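Local coordinates for protein putative glycosyl hydrolase (PDB 3K11) that is of uncertain function but probably acts as a glycosyl hydrolase that cleaves sugar-containing substrates, at residues L199-M204 and D238-P243; F262-A267 and V376-A381. One frame throughout, in Å; residues are numbered along the deposited sequence. Where two conformers were deposited one is given.

Overall arrangement
Interaction 1 (199-204 with 238-243) closes along the chain before interaction 2 (262-267 with 376-381) opens, and their centres lie about 12 Å apart on the same side of the chain's centre. In interaction 1 the end of helix 222-240 packs on the end of strand 198-200 and the residue after it; strands 198-200 and 241-242 are the outermost of a three-stranded antiparallel sheet. The middle strand, 247-253, ties both contacts together: Leu199, Leu201 and Met240 bond to its backbone, and so does Phe262. The two contacts also touch directly, Leu201 packing on Ala267 and Met380 on Leu199 and Trp200. Together they form one connected region, buried at interaction 1 and partly buried at interaction 2.

Interaction 1: L199-M204 and D238-P243; sequences LWLDDM and DRMFIP
Met240, modelled as selenomethionine at the end of helix 222-240, reaches across to the turn where strand 198-200 gives way to helix 202-217. Its chain runs out extended to SE and then bends (chi3 87°), which brings the methyl CE against the backbone: CE lies 3.6 Å from Leu199 O and equally 3.6 Å from Leu201 N. The selenium itself rests 3.9 Å from Leu199 CB. Leu201 CB lies farther off, 4.1 Å from Met240 CE. Leu199 serves a second partner with its branch end, where CD1 touches Arg239 CD at 3.6 Å and the two side chains cross at about a right angle. Arg239 thus lends its CD methylene to the apolar contact, while its guanidinium is held elsewhere, by a salt bridge to Asp186 and a hydrogen bond to Gln235 O. The backbones of Leu199, Leu201 and Met240 all bond to strand 247-253 instead of to each other. Helix end and strand end are therefore joined here by van der Waals contact alone: the join rests on the close apolar fit of Met240 and Leu199, with Arg239 CD beside them, and backbone bonds of Leu199 to Trp252 and Leu201 to His250 probably meet the polar needs of the backbone that the selenoether methyl covers.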
ATOM      1  N   LEU A 199      11.184  22.356 -11.201  1.00 23.70           N
ATOM      2  CA  LEU A 199      12.287  21.487 -10.927  1.00 21.81           C
ATOM      3  C   LEU A 199      11.902  20.070 -11.359  1.00 22.56           C
ATOM      4  O   LEU A 199      10.837  19.607 -11.020  1.00 23.15           O
ATOM      5  CB  LEU A 199      12.675  21.498  -9.466  1.00 21.12           C
ATOM      6  CG  LEU A 199      13.171  22.801  -8.837  1.00 23.56           C
ATOM      7  CD1 LEU A 199      13.549  22.571  -7.337  1.00 20.21           C
ATOM      8  CD2 LEU A 199      14.359  23.414  -9.675  1.00 21.94           C
ATOM      9  N   TRP A 200      12.833  19.426 -12.054  1.00 23.24           N
ATOM     10  CA  TRP A 200      12.761  18.017 -12.453  1.00 23.59           C
ATOM     11  C   TRP A 200      13.741  17.241 -11.626  1.00 22.90           C
ATOM     12  O   TRP A 200      14.931  17.572 -11.588  1.00 21.57           O
ATOM     13  CB  TRP A 200      13.172  17.887 -13.908  1.00 22.81           C
ATOM     14  CG  TRP A 200      12.165  18.363 -14.887  1.00 23.77           C
ATOM     15  CD1 TRP A 200      11.632  19.622 -15.006  1.00 23.95           C
ATOM     16  CD2 TRP A 200      11.631  17.593 -15.943  1.00 21.19           C
ATOM     17  NE1 TRP A 200      10.769  19.663 -16.064  1.00 25.78           N
ATOM     18  CE2 TRP A 200      10.758  18.438 -16.677  1.00 20.71           C
ATOM     19  CE3 TRP A 200      11.801  16.260 -16.346  1.00 25.40           C
ATOM     20  CZ2 TRP A 200      10.070  18.002 -17.818  1.00 22.93           C
ATOM     21  CZ3 TRP A 200      11.092  15.809 -17.452  1.00 25.72           C
ATOM     22  CH2 TRP A 200      10.255  16.688 -18.198  1.00 24.26           C
ATOM     23  N   LEU A 201      13.273  16.178 -10.993  1.00 22.74           N
ATOM     24  CA  LEU A 201      14.161  15.329 -10.196  1.00 21.52           C
ATOM     25  C   LEU A 201      15.341  14.869 -11.057  1.00 24.18           C
ATOM     26  O   LEU A 201      16.480  14.764 -10.572  1.00 24.91           O
ATOM     27  CB  LEU A 201      13.375  14.136  -9.643  1.00 23.91           C
ATOM     28  CG  LEU A 201      14.079  13.265  -8.644  1.00 18.49           C
ATOM     29  CD1 LEU A 201      14.571  14.086  -7.433  1.00 18.83           C
ATOM     30  CD2 LEU A 201      13.135  12.088  -8.217  1.00 22.28           C
ATOM     31  N   ASP A 202      15.090  14.603 -12.350  1.00 24.77           N
ATOM     32  CA  ASP A 202      16.126  14.117 -13.260  1.00 24.58           C
ATOM     33  C   ASP A 202      17.316  15.050 -13.275  1.00 24.04           C
ATOM     34  O   ASP A 202      18.456  14.586 -13.446  1.00 24.16           O
ATOM     35  CB  ASP A 202      15.624  14.024 -14.713  1.00 25.22           C
ATOM     36  CG  ASP A 202      14.312  13.221 -14.853  1.00 32.90           C
ATOM     37  OD1 ASP A 202      13.328  13.608 -14.235  1.00 24.39           O
ATOM     38  OD2 ASP A 202      14.279  12.174 -15.538  1.00 40.63           O
ATOM     39  N   ASP A 203      17.095  16.343 -13.029  1.00 23.69           N
ATOM     40  CA  ASP A 203      18.189  17.325 -13.203  1.00 24.43           C
ATOM     41  C   ASP A 203      19.187  17.279 -12.060  1.00 24.83           C
ATOM     42  O   ASP A 203      20.255  17.811 -12.188  1.00 24.89           O
ATOM     43  CB  ASP A 203      17.676  18.728 -13.388  1.00 25.49           C
ATOM     44  CG  ASP A 203      17.111  18.984 -14.780  1.00 29.51           C
ATOM     45  OD1 ASP A 203      17.518  18.275 -15.734  1.00 25.34           O
ATOM     46  OD2 ASP A 203      16.330  19.938 -14.916  1.00 24.77           O
HETATM   47  N   MSE A 204      18.846  16.632 -10.937  1.00 23.37           N
HETATM   48  CA  MSE A 204      19.859  16.345  -9.936  1.00 21.85           C
HETATM   49  C   MSE A 204      21.022  15.606 -10.628  1.00 21.25           C
HETATM   50  O   MSE A 204      22.188  15.929 -10.452  1.00 25.30           O
HETATM   51  CB  MSE A 204      19.296  15.519  -8.788  1.00 24.50           C
HETATM   52  CG  MSE A 204      18.355  16.329  -7.911  1.00 22.79           C
HETATM   53 SE   MSE A 204      17.755  15.376  -6.354  0.75 20.85          SE
HETATM   54  CE  MSE A 204      19.338  15.595  -5.296  1.00 21.95           C
ATOM     55  N   ASP A 238      15.674  19.786  -0.511  0.50 24.89           N
ATOM     56  CA  ASP A 238      14.770  20.542   0.388  0.50 24.76           C
ATOM     57  C   ASP A 238      13.352  20.473  -0.112  0.50 25.09           C
ATOM     58  O   ASP A 238      12.404  20.147   0.630  0.50 24.41           O
ATOM     59  CB  ASP A 238      15.177  22.019   0.448  0.50 23.55           C
ATOM     60  CG  ASP A 238      14.298  22.841   1.395  0.50 26.84           C
ATOM     61  OD1 ASP A 238      14.162  22.390   2.556  0.50 25.99           O
ATOM     62  OD2 ASP A 238      13.732  23.878   0.955  0.50 32.56           O
ATOM     63  N   ARG A 239      13.216  20.727  -1.398  1.00 23.58           N
ATOM     64  CA  ARG A 239      11.901  20.804  -2.037  1.00 25.24           C
ATOM     65  C   ARG A 239      11.313  19.466  -2.493  1.00 26.24           C
ATOM     66  O   ARG A 239      10.115  19.280  -2.426  1.00 24.84           O
ATOM     67  CB  ARG A 239      12.008  21.685  -3.257  1.00 24.38           C
ATOM     68  CG  ARG A 239      12.385  23.110  -2.878  1.00 27.02           C
ATOM     69  CD  ARG A 239      12.648  23.848  -4.105  1.00 28.37           C
ATOM     70  NE  ARG A 239      12.819  25.296  -3.970  1.00 25.60           N
ATOM     71  CZ  ARG A 239      13.970  25.959  -4.130  1.00 24.99           C
ATOM     72  NH1 ARG A 239      15.145  25.338  -4.264  1.00 26.35           N
ATOM     73  NH2 ARG A 239      13.932  27.279  -4.103  1.00 27.22           N
HETATM   74  N   MSE A 240      12.167  18.565  -2.948  1.00 23.64           N
HETATM   75  CA  MSE A 240      11.717  17.363  -3.649  1.00 23.86           C
HETATM   76  C   MSE A 240      11.699  16.097  -2.787  1.00 25.71           C
HETATM   77  O   MSE A 240      10.918  15.161  -3.095  1.00 23.76           O
HETATM   78  CB  MSE A 240      12.523  17.235  -4.967  1.00 25.78           C
HETATM   79  CG  MSE A 240      12.366  18.470  -5.885  1.00 24.21           C
HETATM   80 SE   MSE A 240      13.007  18.077  -7.601  0.75 24.81          SE
HETATM   81  CE  MSE A 240      11.269  17.344  -8.212  1.00 25.38           C
ATOM     82  N   PHE A 241      12.474  16.067  -1.693  1.00 23.39           N
ATOM     83  CA  PHE A 241      12.512  14.861  -0.812  1.00 23.55           C
ATOM     84  C   PHE A 241      11.244  14.853   0.003  1.00 27.39           C
ATOM     85  O   PHE A 241      10.783  15.918   0.393  1.00 28.01           O
ATOM     86  CB  PHE A 241      13.737  14.832   0.090  1.00 25.24           C
ATOM     87  CG  PHE A 241      13.979  13.480   0.740  1.00 22.09           C
ATOM     88  CD1 PHE A 241      14.276  12.361  -0.029  1.00 24.91           C
ATOM     89  CD2 PHE A 241      13.972  13.343   2.097  1.00 23.13           C
ATOM     90  CE1 PHE A 241      14.507  11.142   0.561  1.00 25.94           C
ATOM     91  CE2 PHE A 241      14.184  12.086   2.678  1.00 25.55           C
ATOM     92  CZ  PHE A 241      14.446  11.024   1.925  1.00 24.76           C
ATOM     93  N   ILE A 242      10.725  13.660   0.296  1.00 26.88           N
ATOM     94  CA  ILE A 242       9.490  13.471   1.065  1.00 26.55           C
ATOM     95  C   ILE A 242       9.902  12.621   2.287  1.00 26.18           C
ATOM     96  O   ILE A 242       9.918  11.386   2.226  1.00 25.79           O
ATOM     97  CB  ILE A 242       8.412  12.724   0.297  1.00 27.00           C
ATOM     98  CG1 ILE A 242       8.079  13.407  -1.038  1.00 26.85           C
ATOM     99  CG2 ILE A 242       7.086  12.740   1.108  1.00 26.09           C
ATOM    100  CD1 ILE A 242       7.369  12.552  -2.031  1.00 29.31           C
ATOM    101  N   PRO A 243      10.302  13.273   3.377  1.00 27.20           N
ATOM    102  CA  PRO A 243      10.821  12.530   4.543  1.00 28.33           C
ATOM    103  C   PRO A 243       9.915  11.462   5.103  1.00 28.10           C
ATOM    104  O   PRO A 243      10.412  10.421   5.545  1.00 29.06           O
ATOM    105  CB  PRO A 243      11.099  13.631   5.589  1.00 30.90           C
ATOM    106  CG  PRO A 243      10.980  14.893   4.918  1.00 30.24           C
ATOM    107  CD  PRO A 243      10.418  14.729   3.561  1.00 30.13           C
TER

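Interaction 2: F262-A267 and V376-A381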
ATOM      1  N   PHE A 262       4.587  12.180  -7.426  1.00 24.05           N
ATOM      2  CA  PHE A 262       4.591  10.999  -8.230  1.00 23.52           C
ATOM      3  C   PHE A 262       6.027  10.481  -8.137  1.00 24.78           C
ATOM      4  O   PHE A 262       6.937  11.071  -8.698  1.00 22.87           O
ATOM      5  CB  PHE A 262       4.146  11.311  -9.649  1.00 25.75           C
ATOM      6  CG  PHE A 262       2.671  11.696  -9.710  1.00 21.06           C
ATOM      7  CD1 PHE A 262       1.704  10.711  -9.767  1.00 25.49           C
ATOM      8  CD2 PHE A 262       2.286  12.993  -9.598  1.00 25.21           C
ATOM      9  CE1 PHE A 262       0.381  11.033  -9.699  1.00 24.11           C
ATOM     10  CE2 PHE A 262       0.931  13.313  -9.578  1.00 22.44           C
ATOM     11  CZ  PHE A 262       0.008  12.324  -9.621  1.00 25.50           C
ATOM     12  N   CYS A 263       6.231   9.415  -7.359  1.00 24.84           N
ATOM     13  CA  CYS A 263       7.586   8.936  -7.003  1.00 23.78           C
ATOM     14  C   CYS A 263       8.081   7.991  -8.086  1.00 24.67           C
ATOM     15  O   CYS A 263       8.173   6.794  -7.896  1.00 24.03           O
ATOM     16  CB  CYS A 263       7.540   8.246  -5.642  1.00 26.91           C
ATOM     17  SG  CYS A 263       6.982   9.438  -4.351  1.00 27.06           S
ATOM     18  N   TRP A 264       8.309   8.558  -9.257  1.00 24.21           N
ATOM     19  CA  TRP A 264       8.690   7.796 -10.433  1.00 23.16           C
ATOM     20  C   TRP A 264      10.034   7.117 -10.210  1.00 24.34           C
ATOM     21  O   TRP A 264      11.009   7.748  -9.776  1.00 21.47           O
ATOM     22  CB  TRP A 264       8.701   8.709 -11.669  1.00 22.45           C
ATOM     23  CG  TRP A 264       9.066   8.030 -12.932  1.00 22.43           C
ATOM     24  CD1 TRP A 264       8.605   6.835 -13.369  1.00 26.79           C
ATOM     25  CD2 TRP A 264       9.993   8.496 -13.917  1.00 23.18           C
ATOM     26  NE1 TRP A 264       9.160   6.532 -14.570  1.00 23.95           N
ATOM     27  CE2 TRP A 264      10.034   7.526 -14.933  1.00 22.33           C
ATOM     28  CE3 TRP A 264      10.730   9.656 -14.062  1.00 23.46           C
ATOM     29  CZ2 TRP A 264      10.809   7.668 -16.078  1.00 23.77           C
ATOM     30  CZ3 TRP A 264      11.544   9.780 -15.184  1.00 25.90           C
ATOM     31  CH2 TRP A 264      11.564   8.785 -16.173  1.00 21.39           C
ATOM     32  N   ALA A 265      10.083   5.818 -10.453  1.00 23.54           N
ATOM     33  CA  ALA A 265      11.288   5.005 -10.133  1.00 21.67           C
ATOM     34  C   ALA A 265      12.548   5.417 -10.825  1.00 24.63           C
ATOM     35  O   ALA A 265      13.585   5.576 -10.151  1.00 24.54           O
ATOM     36  CB  ALA A 265      10.999   3.469 -10.346  1.00 19.89           C
ATOM     37  N   ARG A 266      12.525   5.664 -12.138  1.00 22.68           N
ATOM     38  CA  ARG A 266      13.794   6.012 -12.766  1.00 23.24           C
ATOM     39  C   ARG A 266      14.361   7.311 -12.206  1.00 22.94           C
ATOM     40  O   ARG A 266      15.525   7.351 -11.873  1.00 25.62           O
ATOM     41  CB  ARG A 266      13.709   6.074 -14.276  1.00 22.56           C
ATOM     42  CG  ARG A 266      15.063   6.508 -14.867  1.00 24.56           C
ATOM     43  CD  ARG A 266      15.303   6.103 -16.295  1.00 24.34           C
ATOM     44  NE  ARG A 266      14.399   6.746 -17.227  1.00 23.67           N
ATOM     45  CZ  ARG A 266      13.624   6.105 -18.096  1.00 21.28           C
ATOM     46  NH1 ARG A 266      13.608   4.784 -18.188  1.00 24.22           N
ATOM     47  NH2 ARG A 266      12.881   6.831 -18.936  1.00 23.63           N
ATOM     48  N   ALA A 267      13.550   8.344 -12.048  1.00 23.24           N
ATOM     49  CA  ALA A 267      14.057   9.627 -11.546  1.00 22.81           C
ATOM     50  C   ALA A 267      14.487   9.470 -10.094  1.00 22.95           C
ATOM     51  O   ALA A 267      15.433  10.112  -9.659  1.00 23.57           O
ATOM     52  CB  ALA A 267      13.011  10.761 -11.716  1.00 21.99           C
ATOM     53  N   VAL A 376      10.202   4.028 -21.542  1.00 23.67           N
ATOM     54  CA  VAL A 376      10.713   4.952 -22.557  1.00 24.70           C
ATOM     55  C   VAL A 376      10.887   6.382 -22.004  1.00 27.44           C
ATOM     56  O   VAL A 376      10.554   6.660 -20.860  1.00 25.84           O
ATOM     57  CB  VAL A 376       9.785   4.969 -23.805  1.00 26.03           C
ATOM     58  CG1 VAL A 376       9.772   3.562 -24.473  1.00 22.91           C
ATOM     59  CG2 VAL A 376       8.386   5.511 -23.427  1.00 25.67           C
ATOM     60  N   GLY A 377      11.419   7.291 -22.819  1.00 25.65           N
ATOM     61  CA  GLY A 377      11.612   8.675 -22.369  1.00 25.23           C
ATOM     62  C   GLY A 377      10.287   9.173 -21.824  1.00 24.63           C
ATOM     63  O   GLY A 377       9.248   8.942 -22.444  1.00 26.88           O
ATOM     64  N   THR A 378      10.334   9.838 -20.679  1.00 24.08           N
ATOM     65  CA  THR A 378       9.107  10.179 -19.879  1.00 22.77           C
ATOM     66  C   THR A 378       9.282  11.557 -19.225  1.00 27.00           C
ATOM     67  O   THR A 378      10.282  11.812 -18.520  1.00 26.60           O
ATOM     68  CB  THR A 378       8.871   9.095 -18.820  1.00 25.88           C
ATOM     69  OG1 THR A 378       8.478   7.894 -19.484  1.00 24.76           O
ATOM     70  CG2 THR A 378       7.779   9.509 -17.797  1.00 22.32           C
ATOM     71  N   GLY A 379       8.329  12.444 -19.495  1.00 25.09           N
ATOM     72  CA  GLY A 379       8.292  13.783 -18.937  1.00 24.75           C
ATOM     73  C   GLY A 379       7.504  13.819 -17.626  1.00 24.50           C
ATOM     74  O   GLY A 379       7.377  12.804 -16.929  1.00 23.37           O
HETATM   75  N   MSE A 380       6.942  14.981 -17.318  1.00 24.62           N
HETATM   76  CA  MSE A 380       6.305  15.236 -16.016  1.00 25.53           C
HETATM   77  C   MSE A 380       4.809  15.316 -16.124  1.00 24.62           C
HETATM   78  O   MSE A 380       4.276  16.005 -16.990  1.00 23.57           O
HETATM   79  CB  MSE A 380       6.820  16.565 -15.460  1.00 27.53           C
HETATM   80  CG  MSE A 380       6.323  16.881 -14.028  1.00 24.57           C
HETATM   81 SE   MSE A 380       6.995  18.536 -13.388  0.75 21.59          SE
HETATM   82  CE  MSE A 380       8.924  17.979 -13.435  1.00 21.36           C
ATOM     83  N   ALA A 381       4.111  14.637 -15.235  1.00 22.93           N
ATOM     84  CA  ALA A 381       2.664  14.705 -15.196  1.00 23.61           C
ATOM     85  C   ALA A 381       2.206  15.017 -13.754  1.00 24.60           C
ATOM     86  O   ALA A 381       2.970  14.821 -12.765  1.00 22.97           O
ATOM     87  CB  ALA A 381       2.032  13.354 -15.657  1.00 23.09           C
TER
HETATM   88  O   HOH W   1      13.083   9.828 -19.442  1.00 23.72           O
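From Phe262 opposite Ala381 to Arg266 opposite Thr378, the two segments run roughly antiparallel, their end-to-end directions 159° apart. They stay well separated, with 8.1 Å between the CA atoms of Phe262 and Ala381, so side chains must bridge the gap. Phe262 CD2 comes to 3.7 Å from Ala381 O. Trp264, at the N-cap position of helix 265-281, takes the largest share on its segment. Its CG stands anti to the backbone N (chi1 -179°), sending the indole across to Thr378, whose CB lies 3.6 Å from Trp264 CZ2 and whose CG2 makes a CH-pi contact over the six-membered ring, 4.2 Å from its centroid. Arg266 CB and Ala267 N cover the other face. The contact is consistent with the (alpha/alpha)6-barrel of family 88, a six-hairpin fold, and joins the start of one helix to the loop between helices 347-362 and 384-388. Replacing Trp264 with an alanine would probably strip Thr378 CG2 of its CH-pi partner and open a gap between Thr378 and the Arg266 side chain. The Arg266 chain bends at chi3, and its NH2 donates to Val376 O (3.0 Å, 143° at the hydrogen), arriving well above the carbonyl plane; Thr378 OG1 donates to the same Val376 O from the opposite face at 2.8 Å. A water accepts from both Arg266 NH2 and Thr378 N, while Arg266 NH1 bonds to Cys375 O and Ser327.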